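Local coordinates for reticulocyte binding protein (Streptococcus agalactiae COH1, PDB 3FAW) that probably hydrolyses the alpha-1,6 branch linkages of pullulan, glycogen and related alpha-glucans as a secreted, cell-wall-anchored pullulanase of the alpha-amylase type, at residues E226-T231 against Y323-D328; K222-W227 against K237-A242; A759-L764 against K798-I803. All blocks are in the same frame, centred on the assembly; numbering follows the deposited sequence.

Interaction 1: E226-T231 against Y323-D328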
loop_
_atom_site.group_PDB
_atom_site.type_symbol
_atom_site.label_atom_id
_atom_site.label_comp_id
_atom_site.label_asym_id
_atom_site.label_seq_id
_atom_site.Cartn_x
_atom_site.Cartn_y
_atom_site.Cartn_z
ATOM N N GLU A 226 -18.288 -16.394 0.910
ATOM C CA GLU A 226 -17.566 -16.521 -0.360
ATOM C C GLU A 226 -18.150 -15.528 -1.368
ATOM O O GLU A 226 -19.370 -15.395 -1.482
ATOM C CB GLU A 226 -17.595 -17.963 -0.901
ATOM C CG GLU A 226 -18.955 -18.499 -1.400
ATOM C CD GLU A 226 -19.979 -18.741 -0.295
ATOM O OE1 GLU A 226 -19.615 -18.734 0.901
ATOM O OE2 GLU A 226 -21.163 -18.942 -0.628
ATOM N N TRP A 227 -17.270 -14.819 -2.069
ATOM C CA TRP A 227 -17.663 -13.654 -2.870
ATOM C C TRP A 227 -17.343 -13.844 -4.353
ATOM O O TRP A 227 -16.232 -14.237 -4.726
ATOM C CB TRP A 227 -16.979 -12.396 -2.316
ATOM C CG TRP A 227 -17.169 -11.144 -3.127
ATOM C CD1 TRP A 227 -16.185 -10.368 -3.666
ATOM C CD2 TRP A 227 -18.412 -10.519 -3.484
ATOM N NE1 TRP A 227 -16.737 -9.304 -4.338
ATOM C CE2 TRP A 227 -18.099 -9.370 -4.242
ATOM C CE3 TRP A 227 -19.758 -10.821 -3.242
ATOM C CZ2 TRP A 227 -19.080 -8.521 -4.760
ATOM C CZ3 TRP A 227 -20.733 -9.976 -3.756
ATOM C CH2 TRP A 227 -20.388 -8.839 -4.507
ATOM N N ASP A 228 -18.346 -13.577 -5.183
ATOM C CA ASP A 228 -18.204 -13.578 -6.634
ATOM C C ASP A 228 -18.938 -12.350 -7.161
ATOM O O ASP A 228 -20.166 -12.312 -7.139
ATOM C CB ASP A 228 -18.794 -14.869 -7.227
ATOM C CG ASP A 228 -18.744 -14.904 -8.749
ATOM O OD1 ASP A 228 -18.040 -14.070 -9.359
ATOM O OD2 ASP A 228 -19.417 -15.774 -9.339
ATOM N N SER A 229 -18.184 -11.352 -7.628
ATOM C CA SER A 229 -18.769 -10.064 -8.044
ATOM C C SER A 229 -19.722 -10.159 -9.238
ATOM O O SER A 229 -20.495 -9.229 -9.484
ATOM C CB SER A 229 -17.685 -9.011 -8.313
ATOM O OG SER A 229 -16.756 -9.429 -9.296
ATOM N N ASN A 230 -19.676 -11.272 -9.972
ATOM C CA ASN A 230 -20.661 -11.534 -11.025
ATOM C C ASN A 230 -22.094 -11.661 -10.493
ATOM O O ASN A 230 -23.050 -11.457 -11.239
ATOM C CB ASN A 230 -20.291 -12.798 -11.812
ATOM C CG ASN A 230 -19.112 -12.585 -12.752
ATOM O OD1 ASN A 230 -18.234 -13.443 -12.857
ATOM N ND2 ASN A 230 -19.088 -11.446 -13.442
ATOM N N THR A 231 -22.241 -11.981 -9.208
ATOM C CA THR A 231 -23.564 -12.159 -8.599
ATOM C C THR A 231 -24.256 -10.845 -8.214
ATOM O O THR A 231 -25.415 -10.861 -7.800
ATOM C CB THR A 231 -23.495 -13.065 -7.341
ATOM O OG1 THR A 231 -22.761 -12.402 -6.301
ATOM C CG2 THR A 231 -22.832 -14.408 -7.672
ATOM N N TYR A 323 -13.545 -6.786 -7.256
ATOM C CA TYR A 323 -13.581 -7.417 -8.580
ATOM C C TYR A 323 -12.858 -8.764 -8.575
ATOM O O TYR A 323 -11.658 -8.842 -8.849
ATOM C CB TYR A 323 -12.986 -6.489 -9.635
ATOM C CG TYR A 323 -13.748 -5.195 -9.797
ATOM C CD1 TYR A 323 -13.193 -3.985 -9.394
ATOM C CD2 TYR A 323 -15.026 -5.178 -10.355
ATOM C CE1 TYR A 323 -13.880 -2.788 -9.543
ATOM C CE2 TYR A 323 -15.727 -3.979 -10.508
ATOM C CZ TYR A 323 -15.144 -2.791 -10.096
ATOM O OH TYR A 323 -15.817 -1.601 -10.236
ATOM N N VAL A 324 -13.606 -9.816 -8.255
ATOM C CA VAL A 324 -13.048 -11.160 -8.119
ATOM C C VAL A 324 -14.151 -12.223 -8.026
ATOM O O VAL A 324 -15.273 -11.937 -7.596
ATOM C CB VAL A 324 -12.155 -11.266 -6.854
ATOM C CG1 VAL A 324 -13.010 -11.242 -5.589
ATOM C CG2 VAL A 324 -11.289 -12.523 -6.894
ATOM N N ASN A 325 -13.810 -13.441 -8.441
ATOM C CA ASN A 325 -14.619 -14.631 -8.198
ATOM C C ASN A 325 -13.774 -15.593 -7.384
ATOM O O ASN A 325 -12.880 -16.258 -7.914
ATOM C CB ASN A 325 -15.060 -15.299 -9.505
ATOM C CG ASN A 325 -15.902 -16.557 -9.276
ATOM O OD1 ASN A 325 -16.257 -16.895 -8.144
ATOM N ND2 ASN A 325 -16.232 -17.246 -10.360
ATOM N N GLU A 326 -14.055 -15.655 -6.091
ATOM C CA GLU A 326 -13.252 -16.452 -5.168
ATOM C C GLU A 326 -13.508 -17.960 -5.303
ATOM O O GLU A 326 -12.757 -18.767 -4.759
ATOM C CB GLU A 326 -13.504 -15.988 -3.731
ATOM C CG GLU A 326 -13.124 -14.526 -3.480
ATOM C CD GLU A 326 -13.548 -14.019 -2.111
ATOM O OE1 GLU A 326 -14.419 -14.652 -1.468
ATOM O OE2 GLU A 326 -13.003 -12.978 -1.678
ATOM N N MET A 327 -14.560 -18.331 -6.031
ATOM C CA MET A 327 -14.871 -19.732 -6.285
ATOM C C MET A 327 -14.152 -20.293 -7.527
ATOM O O MET A 327 -14.304 -21.471 -7.844
ATOM C CB MET A 327 -16.386 -19.911 -6.411
ATOM C CG MET A 327 -17.170 -19.510 -5.158
ATOM S SD MET A 327 -16.585 -20.289 -3.628
ATOM C CE MET A 327 -16.756 -22.034 -4.019
ATOM N N ASP A 328 -13.370 -19.453 -8.211
ATOM C CA ASP A 328 -12.575 -19.861 -9.380
ATOM C C ASP A 328 -11.093 -19.703 -9.050
ATOM O O ASP A 328 -10.555 -18.590 -9.086
ATOM C CB ASP A 328 -12.960 -18.994 -10.588
ATOM C CG ASP A 328 -12.063 -19.216 -11.805
ATOM O OD1 ASP A 328 -11.412 -20.279 -11.917
ATOM O OD2 ASP A 328 -12.023 -18.311 -12.664
#

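Interaction 2: K222-W227 against K237-A242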
loop_
_atom_site.group_PDB
_atom_site.type_symbol
_atom_site.label_atom_id
_atom_site.label_comp_id
_atom_site.label_asym_id
_atom_site.label_seq_id
_atom_site.Cartn_x
_atom_site.Cartn_y
_atom_site.Cartn_z
ATOM N N LYS A 222 -15.686 -8.891 10.388
ATOM C CA LYS A 222 -14.417 -9.592 10.598
ATOM C C LYS A 222 -14.205 -10.743 9.615
ATOM O O LYS A 222 -13.093 -11.255 9.487
ATOM C CB LYS A 222 -14.329 -10.113 12.039
ATOM C CG LYS A 222 -14.491 -9.035 13.121
ATOM C CD LYS A 222 -13.450 -7.920 13.003
ATOM C CE LYS A 222 -13.626 -6.869 14.086
ATOM N NZ LYS A 222 -14.925 -6.145 13.964
ATOM N N SER A 223 -15.275 -11.167 8.947
ATOM C CA SER A 223 -15.173 -12.096 7.818
ATOM C C SER A 223 -16.407 -11.972 6.922
ATOM O O SER A 223 -17.313 -11.179 7.206
ATOM C CB SER A 223 -14.981 -13.546 8.291
ATOM O OG SER A 223 -14.521 -14.377 7.226
ATOM N N LEU A 224 -16.421 -12.743 5.837
ATOM C CA LEU A 224 -17.453 -12.637 4.809
ATOM C C LEU A 224 -17.812 -13.995 4.213
ATOM O O LEU A 224 -17.050 -14.957 4.327
ATOM C CB LEU A 224 -16.980 -11.735 3.663
ATOM C CG LEU A 224 -16.435 -10.333 3.954
ATOM C CD1 LEU A 224 -15.731 -9.793 2.716
ATOM C CD2 LEU A 224 -17.538 -9.380 4.411
ATOM N N ALA A 225 -18.976 -14.050 3.568
ATOM C CA ALA A 225 -19.358 -15.188 2.735
ATOM C C ALA A 225 -18.494 -15.207 1.479
ATOM O O ALA A 225 -18.017 -14.159 1.042
ATOM C CB ALA A 225 -20.831 -15.103 2.355
ATOM N N GLU A 226 -18.288 -16.394 0.910
ATOM C CA GLU A 226 -17.566 -16.521 -0.360
ATOM C C GLU A 226 -18.150 -15.528 -1.368
ATOM O O GLU A 226 -19.370 -15.395 -1.482
ATOM C CB GLU A 226 -17.595 -17.963 -0.901
ATOM C CG GLU A 226 -18.955 -18.499 -1.400
ATOM C CD GLU A 226 -19.979 -18.741 -0.295
ATOM O OE1 GLU A 226 -19.615 -18.734 0.901
ATOM O OE2 GLU A 226 -21.163 -18.942 -0.628
ATOM N N TRP A 227 -17.270 -14.819 -2.069
ATOM C CA TRP A 227 -17.663 -13.654 -2.870
ATOM C C TRP A 227 -17.343 -13.844 -4.353
ATOM O O TRP A 227 -16.232 -14.237 -4.726
ATOM C CB TRP A 227 -16.979 -12.396 -2.316
ATOM C CG TRP A 227 -17.169 -11.144 -3.127
ATOM C CD1 TRP A 227 -16.185 -10.368 -3.666
ATOM C CD2 TRP A 227 -18.412 -10.519 -3.484
ATOM N NE1 TRP A 227 -16.737 -9.304 -4.338
ATOM C CE2 TRP A 227 -18.099 -9.370 -4.242
ATOM C CE3 TRP A 227 -19.758 -10.821 -3.242
ATOM C CZ2 TRP A 227 -19.080 -8.521 -4.760
ATOM C CZ3 TRP A 227 -20.733 -9.976 -3.756
ATOM C CH2 TRP A 227 -20.388 -8.839 -4.507
ATOM N N LYS A 237 -25.561 -5.845 -3.683
ATOM C CA LYS A 237 -24.412 -5.420 -4.495
ATOM C C LYS A 237 -23.104 -5.387 -3.703
ATOM O O LYS A 237 -22.151 -4.690 -4.070
ATOM C CB LYS A 237 -24.697 -4.058 -5.148
ATOM C CG LYS A 237 -25.424 -3.038 -4.278
ATOM C CD LYS A 237 -25.605 -1.722 -5.046
ATOM C CE LYS A 237 -26.710 -0.858 -4.470
ATOM N NZ LYS A 237 -26.382 -0.287 -3.138
ATOM N N THR A 238 -23.069 -6.157 -2.620
ATOM C CA THR A 238 -21.878 -6.309 -1.801
ATOM C C THR A 238 -21.774 -7.756 -1.346
ATOM O O THR A 238 -22.729 -8.529 -1.453
ATOM C CB THR A 238 -21.921 -5.413 -0.532
ATOM O OG1 THR A 238 -22.948 -5.876 0.359
ATOM C CG2 THR A 238 -22.174 -3.962 -0.896
ATOM N N ALA A 239 -20.606 -8.113 -0.830
ATOM C CA ALA A 239 -20.445 -9.372 -0.117
ATOM C C ALA A 239 -21.278 -9.297 1.162
ATOM O O ALA A 239 -21.710 -8.213 1.573
ATOM C CB ALA A 239 -18.975 -9.624 0.207
ATOM N N LYS A 240 -21.518 -10.450 1.777
ATOM C CA LYS A 240 -22.263 -10.510 3.024
ATOM C C LYS A 240 -21.291 -10.703 4.184
ATOM O O LYS A 240 -20.327 -11.465 4.075
ATOM C CB LYS A 240 -23.284 -11.652 2.980
ATOM C CG LYS A 240 -24.297 -11.548 1.851
ATOM C CD LYS A 240 -25.289 -12.707 1.888
ATOM C CE LYS A 240 -26.215 -12.705 0.677
ATOM N NZ LYS A 240 -25.517 -13.164 -0.570
ATOM N N ALA A 241 -21.536 -10.007 5.289
ATOM C CA ALA A 241 -20.708 -10.168 6.489
ATOM C C ALA A 241 -20.932 -11.545 7.115
ATOM O O ALA A 241 -21.931 -12.204 6.833
ATOM C CB ALA A 241 -21.002 -9.068 7.494
ATOM N N ALA A 242 -19.994 -11.979 7.952
ATOM C CA ALA A 242 -20.083 -13.291 8.601
ATOM C C ALA A 242 -19.888 -13.157 10.102
ATOM O O ALA A 242 -19.123 -12.303 10.561
ATOM C CB ALA A 242 -19.043 -14.245 8.022
HETATM O O HOH W 1 -18.199 -10.105 11.869
HETATM O O HOH W 2 -20.047 -12.521 0.238
#

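Interaction 3: A759-L764 against K798-I803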
loop_
_atom_site.group_PDB
_atom_site.type_symbol
_atom_site.label_atom_id
_atom_site.label_comp_id
_atom_site.label_asym_id
_atom_site.label_seq_id
_atom_site.Cartn_x
_atom_site.Cartn_y
_atom_site.Cartn_z
ATOM N N ALA A 759 36.200 -0.182 -19.152
ATOM C CA ALA A 759 36.919 -0.212 -17.882
ATOM C C ALA A 759 37.232 1.209 -17.412
ATOM O O ALA A 759 37.416 2.113 -18.236
ATOM C CB ALA A 759 38.201 -1.022 -18.015
ATOM N N ARG A 760 37.266 1.403 -16.092
ATOM C CA ARG A 760 37.560 2.710 -15.495
ATOM C C ARG A 760 38.545 2.582 -14.343
ATOM O O ARG A 760 38.399 1.705 -13.490
ATOM C CB ARG A 760 36.283 3.382 -14.984
ATOM C CG ARG A 760 35.218 3.637 -16.043
ATOM C CD ARG A 760 35.634 4.710 -17.044
ATOM N NE ARG A 760 35.710 6.035 -16.431
ATOM C CZ ARG A 760 34.669 6.841 -16.220
ATOM N NH1 ARG A 760 33.441 6.473 -16.559
ATOM N NH2 ARG A 760 34.853 8.028 -15.659
ATOM N N ASN A 761 39.544 3.461 -14.331
ATOM C CA ASN A 761 40.472 3.585 -13.208
ATOM C C ASN A 761 39.895 4.557 -12.187
ATOM O O ASN A 761 39.625 5.711 -12.519
ATOM C CB ASN A 761 41.843 4.079 -13.690
ATOM C CG ASN A 761 42.837 4.291 -12.549
ATOM O OD1 ASN A 761 42.737 5.258 -11.792
ATOM N ND2 ASN A 761 43.819 3.403 -12.445
ATOM N N VAL A 762 39.698 4.084 -10.959
ATOM C CA VAL A 762 39.224 4.927 -9.858
ATOM C C VAL A 762 40.403 5.353 -8.980
ATOM O O VAL A 762 41.064 4.513 -8.367
ATOM C CB VAL A 762 38.181 4.187 -8.993
ATOM C CG1 VAL A 762 37.755 5.046 -7.809
ATOM C CG2 VAL A 762 36.966 3.808 -9.831
ATOM N N LEU A 763 40.653 6.660 -8.918
ATOM C CA LEU A 763 41.763 7.209 -8.134
ATOM C C LEU A 763 41.447 7.202 -6.630
ATOM O O LEU A 763 40.359 7.598 -6.215
ATOM C CB LEU A 763 42.075 8.634 -8.608
ATOM C CG LEU A 763 43.232 9.397 -7.957
ATOM C CD1 LEU A 763 44.555 8.637 -8.057
ATOM C CD2 LEU A 763 43.355 10.767 -8.601
ATOM N N LEU A 764 42.402 6.739 -5.825
ATOM C CA LEU A 764 42.271 6.739 -4.363
ATOM C C LEU A 764 43.133 7.832 -3.731
ATOM O O LEU A 764 42.681 8.539 -2.829
ATOM C CB LEU A 764 42.644 5.368 -3.785
ATOM C CG LEU A 764 41.779 4.195 -4.259
ATOM C CD1 LEU A 764 42.207 2.886 -3.593
ATOM C CD2 LEU A 764 40.307 4.466 -4.001
ATOM N N LYS A 798 49.038 1.273 -7.812
ATOM C CA LYS A 798 49.809 1.991 -6.781
ATOM C C LYS A 798 48.925 2.844 -5.851
ATOM O O LYS A 798 49.047 2.760 -4.630
ATOM C CB LYS A 798 50.891 2.855 -7.441
ATOM C CG LYS A 798 51.734 3.704 -6.492
ATOM C CD LYS A 798 52.462 2.864 -5.450
ATOM C CE LYS A 798 53.529 3.680 -4.727
ATOM N NZ LYS A 798 54.210 2.891 -3.661
ATOM N N ASP A 799 48.054 3.670 -6.427
ATOM C CA ASP A 799 47.097 4.461 -5.636
ATOM C C ASP A 799 45.730 4.550 -6.333
ATOM O O ASP A 799 45.038 5.567 -6.258
ATOM C CB ASP A 799 47.663 5.858 -5.328
ATOM C CG ASP A 799 47.778 6.746 -6.564
ATOM O OD1 ASP A 799 47.538 6.257 -7.687
ATOM O OD2 ASP A 799 48.104 7.944 -6.409
ATOM N N SER A 800 45.349 3.471 -7.010
ATOM C CA SER A 800 44.076 3.422 -7.715
ATOM C C SER A 800 43.603 1.989 -7.907
ATOM O O SER A 800 44.330 1.032 -7.614
ATOM C CB SER A 800 44.178 4.146 -9.067
ATOM O OG SER A 800 45.215 3.615 -9.880
ATOM N N LEU A 801 42.363 1.866 -8.370
ATOM C CA LEU A 801 41.745 0.587 -8.717
ATOM C C LEU A 801 41.327 0.624 -10.183
ATOM O O LEU A 801 40.737 1.603 -10.631
ATOM C CB LEU A 801 40.506 0.347 -7.847
ATOM C CG LEU A 801 40.695 -0.393 -6.521
ATOM C CD1 LEU A 801 41.823 0.198 -5.693
ATOM C CD2 LEU A 801 39.391 -0.386 -5.742
ATOM N N LEU A 802 41.644 -0.434 -10.926
ATOM C CA LEU A 802 41.164 -0.597 -12.294
ATOM C C LEU A 802 39.993 -1.571 -12.279
ATOM O O LEU A 802 40.162 -2.747 -11.944
ATOM C CB LEU A 802 42.277 -1.118 -13.207
ATOM C CG LEU A 802 41.919 -1.383 -14.674
ATOM C CD1 LEU A 802 41.333 -0.136 -15.340
ATOM C CD2 LEU A 802 43.148 -1.869 -15.432
ATOM N N ILE A 803 38.812 -1.080 -12.645
ATOM C CA ILE A 803 37.585 -1.863 -12.542
ATOM C C ILE A 803 36.985 -2.144 -13.916
ATOM O O ILE A 803 36.849 -1.238 -14.741
ATOM C CB ILE A 803 36.542 -1.153 -11.652
ATOM C CG1 ILE A 803 37.130 -0.890 -10.260
ATOM C CG2 ILE A 803 35.263 -1.994 -11.547
ATOM C CD1 ILE A 803 36.195 -0.154 -9.334
#

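Interaction 1: E226-T231 against Y323-D328
Asp228 and Asn325 lay their flat end groups over one another: the carboxylate and the amide are only 7° from parallel, and Asp228 CG sits 3.2 Å from Asn325 OD1. Both side chains swing CG anti to the backbone N (chi1 near 180° in each), which sends the two planes out on the same side of the bridged backbones. Each plane is also tied to its own chain by an Asx turn. Asp228 OD1 accepts from Asn230 N and Asn325 OD1 from Met327 N, in both cases with the donor well above the plane of the acceptor group. The stack thus sets two Asx turns side by side, the second lying within the type I beta turn Asn325-Asp328.

The backbones of this same pair form a single beta bridge, held by Glu326 N to Trp227 O (2.9 Å) and Ser229 N to Val324 O (3.0 Å, nearly straight at 171°). It fastens the segment following strand 212-216 to a loop that leaves the second strand of the parallel (beta/alpha)8 barrel expected of an alpha-amylase-type catalytic domain. The side chain of Glu326, extended beyond CG, places OE1 2.9 Å from Trp227 N, which meets it from above the carboxylate plane; with Glu326 N already given to Trp227 O, one residue holds both ends of the Trp227 backbone. Its other oxygen, OE2, has a weak bond from Gly356 N.

The indole of Trp227 is set obliquely against Val324, Trp227 CD1 lying 3.8 Å from Val324 CG1, while Ser229 N passes above one ring face near the rim. NE1 is spent on Phe322 O. At the far end the bent Met327 chain brings SD to 3.7 Å from Glu226 CG, meeting the aliphatic part of that side chain rather than its carboxylate.

Interaction 2: K222-W227 against K237-A242
Ser223-Ala225 and Lys240-Ala242 run in roughly opposite directions, and two direct backbone bonds join them. Ala225 N gives its proton to Lys240 O at 3.0 Å with good linearity (161°), whereas Ala242 N reaches Ser223 O at 2.9 Å along a more bent path, 132° at the hydrogen. Lys240 O has a further neighbour in Leu224 CA, a CA-H...O contact of 3.2 Å.

Water extends the pairing at both ends. One molecule accepts from Lys222 N and donates to Ala242 O; the other accepts from Lys240 N and lies 2.7 Å from Ala225 O. The single bridge, Leu224 with Ala241, lies where strand 241-242 joins the antiparallel sheet that carries strand 202-209, in the domain resembling carbohydrate-binding module 48. The polar side-chain ends are satisfied outside the two segments: Ser223 OG by Pro365 O, Lys240 NZ by Gln168 OE1.

Beyond the bridge the contact turns apolar around Ala239. Its CB lies 3.7 Å from Trp227 CE3, and its backbone N sits 3.5 Å above one indole face, toward the rim; that N-H is bonded instead to Gln349 OE1. Leu224 CD1, from the same segment as Trp227, also comes to Ala239 CB, at 4.1 Å.

Interaction 3: A759-L764 against K798-I803
Asp799 opens the pairing with Leu764, its carbonyl oxygen taking Leu764 N just beyond the regular part of an antiparallel beta pair. Strands 760-763 and 800-803 run 158° apart in a small three-stranded antiparallel sheet, completed by strand 794-796, within the SpuA C-terminal family region; they belong to the beta domain that follows the catalytic barrel. Asp799 O also lies 3.6 Å from Leu763 CD1, which reaches obliquely toward the carboxylate as well.

Ser800 forms a non-hydrogen-bonded pair with Leu763, yet its hydroxyl finds a diagonal partner. Asn761 ND2 donates to Ser800 OG at 2.9 Å, with OG close to the amide plane, a bond that fixes the amide's rotation about CB-CG. Asn761 CG anti to the backbone N (chi1 177°) carries the group toward the serine.

At Leu801 the side chain turns to the other face, shared with Arg760, Val762 and Ile803. The backbone makes a hydrogen-bonded pair with Val762: Leu801 O accepts from Val762 N at 2.7 Å and Leu801 N returns the bond. Leu801 CD1 presses on Leu764 CD1 at 3.4 Å, tighter than ordinary carbon packing, and on the same face Phe752 of strand 748-754 touches Val762, Leu801 and Ile803.

Leu802 returns to the Asn761 side as that residue's non-hydrogen-bonded partner, and its CD1 extends to Ala759 CB at 4.2 Å. Ile803 closes the register in a hydrogen-bonded pair with Arg760, whose guanidinium is held by salt bridges to Asp729, Asp734 and Asp756. Ile803 N donates to Arg760 O and Ile803 O accepts from Arg760 N, while the isoleucine's extended CG1 branch crosses to Val762, setting Ile803 CD1 4.1 Å from Val762 CG2.

Overall arrangement
Interactions 1 and 2 start from one stretch of chain and share Glu226 and Trp227, with centres about 11 Å apart. Residues 222-227 pair first with the segment holding strand 241-242; residues 226-231 then pair with the barrel loop 323-328, and the same linker ties the antiparallel sheet to the catalytic domain. A calcium ion lies about 5 Å from the Glu226 side chain in interaction 1 and about 7 Å from that of Ala225 in interaction 2; Lys165, Tyr202 and Lys363 form a calcium site in this region. Interaction 3 is remote, in the C-terminal beta domain across the chain's centre: its centre is about 61 Å from that of interaction 1 and 64 Å from that of interaction 2.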